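Hypothetical protein STY4665 (Salmonella typhi, PDB 2IPQ) is of unknown function, but its C-terminal domain is of the TraI conjugal transfer nickase/helicase type and the protein may act in DNA transfer. Local coordinates at residues R88-C93 with K107-L112. Sequence-based numbering, arbitrary orientation.
Sequences RRFWQC and KLTGYL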
loop_
_atom_site.group_PDB
_atom_site.type_symbol
_atom_site.label_atom_id
_atom_site.label_comp_id
_atom_site.label_asym_id
_atom_site.label_seq_id
_atom_site.Cartn_x
_atom_site.Cartn_y
_atom_site.Cartn_z
ATOM N N ARG A 88 8.370 11.600 -8.701
ATOM C CA ARG A 88 7.167 11.536 -7.881
ATOM C C ARG A 88 7.024 10.184 -7.197
ATOM O O ARG A 88 7.030 9.152 -7.866
ATOM C CB ARG A 88 5.936 11.837 -8.731
ATOM C CG ARG A 88 4.659 11.175 -8.263
ATOM C CD ARG A 88 3.541 11.561 -9.197
ATOM N NE ARG A 88 2.404 12.018 -8.427
ATOM C CZ ARG A 88 1.555 12.949 -8.831
ATOM N NH1 ARG A 88 1.722 13.527 -10.015
ATOM N NH2 ARG A 88 0.539 13.297 -8.045
ATOM N N ARG A 89 6.895 10.193 -5.871
ATOM C CA ARG A 89 6.841 8.938 -5.099
ATOM C C ARG A 89 5.493 8.713 -4.467
ATOM O O ARG A 89 5.184 7.592 -4.061
ATOM C CB ARG A 89 7.950 8.872 -4.033
ATOM C CG ARG A 89 7.937 10.017 -3.049
ATOM C CD ARG A 89 9.239 10.102 -2.275
ATOM N NE ARG A 89 9.023 10.265 -0.836
ATOM C CZ ARG A 89 9.148 11.423 -0.193
ATOM N NH1 ARG A 89 9.481 12.525 -0.858
ATOM N NH2 ARG A 89 8.934 11.482 1.116
ATOM N N PHE A 90 4.690 9.782 -4.403
ATOM C CA PHE A 90 3.332 9.735 -3.838
ATOM C C PHE A 90 2.254 10.001 -4.876
ATOM O O PHE A 90 2.344 10.955 -5.630
ATOM C CB PHE A 90 3.187 10.743 -2.679
ATOM C CG PHE A 90 4.034 10.418 -1.493
ATOM C CD1 PHE A 90 3.770 9.300 -0.732
ATOM C CD2 PHE A 90 5.119 11.226 -1.140
ATOM C CE1 PHE A 90 4.565 8.978 0.369
ATOM C CE2 PHE A 90 5.919 10.910 -0.036
ATOM C CZ PHE A 90 5.630 9.776 0.721
ATOM N N TRP A 91 1.214 9.171 -4.897
ATOM C CA TRP A 91 0.035 9.459 -5.694
ATOM C C TRP A 91 -1.183 9.747 -4.799
ATOM O O TRP A 91 -1.346 9.160 -3.704
ATOM C CB TRP A 91 -0.272 8.276 -6.627
ATOM C CG TRP A 91 0.552 8.245 -7.888
ATOM C CD1 TRP A 91 0.150 8.632 -9.142
ATOM C CD2 TRP A 91 1.915 7.799 -8.021
ATOM N NE1 TRP A 91 1.185 8.467 -10.041
ATOM C CE2 TRP A 91 2.277 7.957 -9.383
ATOM C CE3 TRP A 91 2.866 7.291 -7.123
ATOM C CZ2 TRP A 91 3.551 7.622 -9.868
ATOM C CZ3 TRP A 91 4.130 6.967 -7.604
ATOM C CH2 TRP A 91 4.458 7.126 -8.967
ATOM N N GLN A 92 -2.042 10.656 -5.252
ATOM C CA GLN A 92 -3.338 10.822 -4.618
ATOM C C GLN A 92 -4.389 9.934 -5.217
ATOM O O GLN A 92 -4.369 9.633 -6.415
ATOM C CB GLN A 92 -3.814 12.255 -4.728
ATOM C CG GLN A 92 -3.071 13.175 -3.822
ATOM C CD GLN A 92 -2.886 14.508 -4.463
ATOM O OE1 GLN A 92 -3.858 15.252 -4.655
ATOM N NE2 GLN A 92 -1.638 14.824 -4.819
ATOM N N CYS A 93 -5.324 9.528 -4.371
ATOM C CA CYS A 93 -6.405 8.657 -4.792
ATOM C C CYS A 93 -7.640 9.140 -4.081
ATOM O O CYS A 93 -7.540 9.747 -3.006
ATOM C CB CYS A 93 -6.119 7.227 -4.353
ATOM S SG CYS A 93 -4.640 6.531 -5.148
ATOM N N LYS A 107 -10.027 11.332 0.429
ATOM C CA LYS A 107 -8.843 11.536 -0.362
ATOM C C LYS A 107 -7.654 10.983 0.388
ATOM O O LYS A 107 -7.493 11.247 1.581
ATOM C CB LYS A 107 -8.668 13.014 -0.672
ATOM C CG LYS A 107 -8.407 13.231 -2.134
ATOM C CD LYS A 107 -9.473 14.029 -2.739
ATOM C CE LYS A 107 -9.702 13.599 -4.178
ATOM N NZ LYS A 107 -11.180 13.721 -4.500
ATOM N N LEU A 108 -6.838 10.193 -0.307
ATOM C CA LEU A 108 -5.730 9.498 0.304
ATOM C C LEU A 108 -4.478 9.754 -0.537
ATOM O O LEU A 108 -4.573 10.101 -1.713
ATOM C CB LEU A 108 -6.000 7.988 0.274
ATOM C CG LEU A 108 -7.191 7.358 0.984
ATOM C CD1 LEU A 108 -7.183 5.864 0.634
ATOM C CD2 LEU A 108 -7.081 7.602 2.493
ATOM N N THR A 109 -3.314 9.564 0.073
ATOM C CA THR A 109 -2.043 9.532 -0.659
ATOM C C THR A 109 -1.233 8.319 -0.209
ATOM O O THR A 109 -1.456 7.790 0.881
ATOM C CB THR A 109 -1.225 10.883 -0.590
ATOM O OG1 THR A 109 0.014 10.703 0.070
ATOM C CG2 THR A 109 -1.989 11.985 0.081
ATOM N N GLY A 110 -0.316 7.869 -1.059
ATOM C CA GLY A 110 0.530 6.752 -0.706
ATOM C C GLY A 110 1.331 6.281 -1.890
ATOM O O GLY A 110 1.441 6.961 -2.886
ATOM N N TYR A 111 1.865 5.081 -1.763
ATOM C CA TYR A 111 2.855 4.557 -2.677
ATOM C C TYR A 111 2.155 3.698 -3.694
ATOM O O TYR A 111 1.128 3.099 -3.395
ATOM C CB TYR A 111 3.834 3.693 -1.884
ATOM C CG TYR A 111 4.720 4.475 -0.936
ATOM C CD1 TYR A 111 4.510 4.435 0.459
ATOM C CD2 TYR A 111 5.766 5.251 -1.422
ATOM C CE1 TYR A 111 5.357 5.171 1.350
ATOM C CE2 TYR A 111 6.607 5.979 -0.559
ATOM C CZ TYR A 111 6.397 5.935 0.819
ATOM O OH TYR A 111 7.237 6.665 1.644
ATOM N N LEU A 112 2.715 3.632 -4.889
ATOM C CA LEU A 112 2.398 2.571 -5.837
ATOM C C LEU A 112 3.507 1.535 -5.915
ATOM O O LEU A 112 4.673 1.877 -6.045
ATOM C CB LEU A 112 2.177 3.166 -7.234
ATOM C CG LEU A 112 0.894 3.998 -7.413
ATOM C CD1 LEU A 112 0.837 4.399 -8.845
ATOM C CD2 LEU A 112 -0.292 3.183 -7.070
HETATM O O HOH W 1 5.325 5.072 -5.031
#
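Leu112 lies against one face of the Trp91 indole. Its CD1 sits over the five-membered ring, 3.8 Å from the centroid and 18° off the normal, a CH-pi contact. The two side chains cross at about a right angle. CG of Leu112 reaches the benzo side at Trp91 CE3. On the opposite face of the indole lies Arg88 CD, nearer the rim. Arg88 is held there by its own segment: NE donates to Phe90 O at 3.0 Å, with the oxygen close to the guanidinium plane.

Phe90 and Tyr111 lie side by side and point the same way. Their planes meet obliquely, at 41°. Phe90 CE1 comes over one face of the tyrosine ring, off centre, 3.6 Å from Tyr111 CZ. In both residues CG lies beside the backbone N, anti to the carbonyl carbon, and the end of each ring comes nearer the other segment than its CB does. Tyr111 OH is hydrogen-bonded to Glu77 and Gln73. Glu77 also forms a salt bridge with Arg89, whose guanidinium has Phe90 CE2 over one face.

Residues 91-93 and 107-112 belong to the antiparallel beta hairpin of strands 91-96 and 105-114, inside a five-stranded sheet. Trp91 and Gly110 form one hydrogen-bonded pair, Cys93 and Leu108 the next. Trp91 N to Gly110 O measures 3.0 Å, and Cys93 N to Leu108 O 2.8 Å. Gln92 and Thr109 form the non-hydrogen-bonded pair between them. Before Trp91, at Arg89, a water joins the two backbones: it lies 2.7 Å from Arg89 O, to which it probably donates, and accepts from Leu112 N at 3.0 Å.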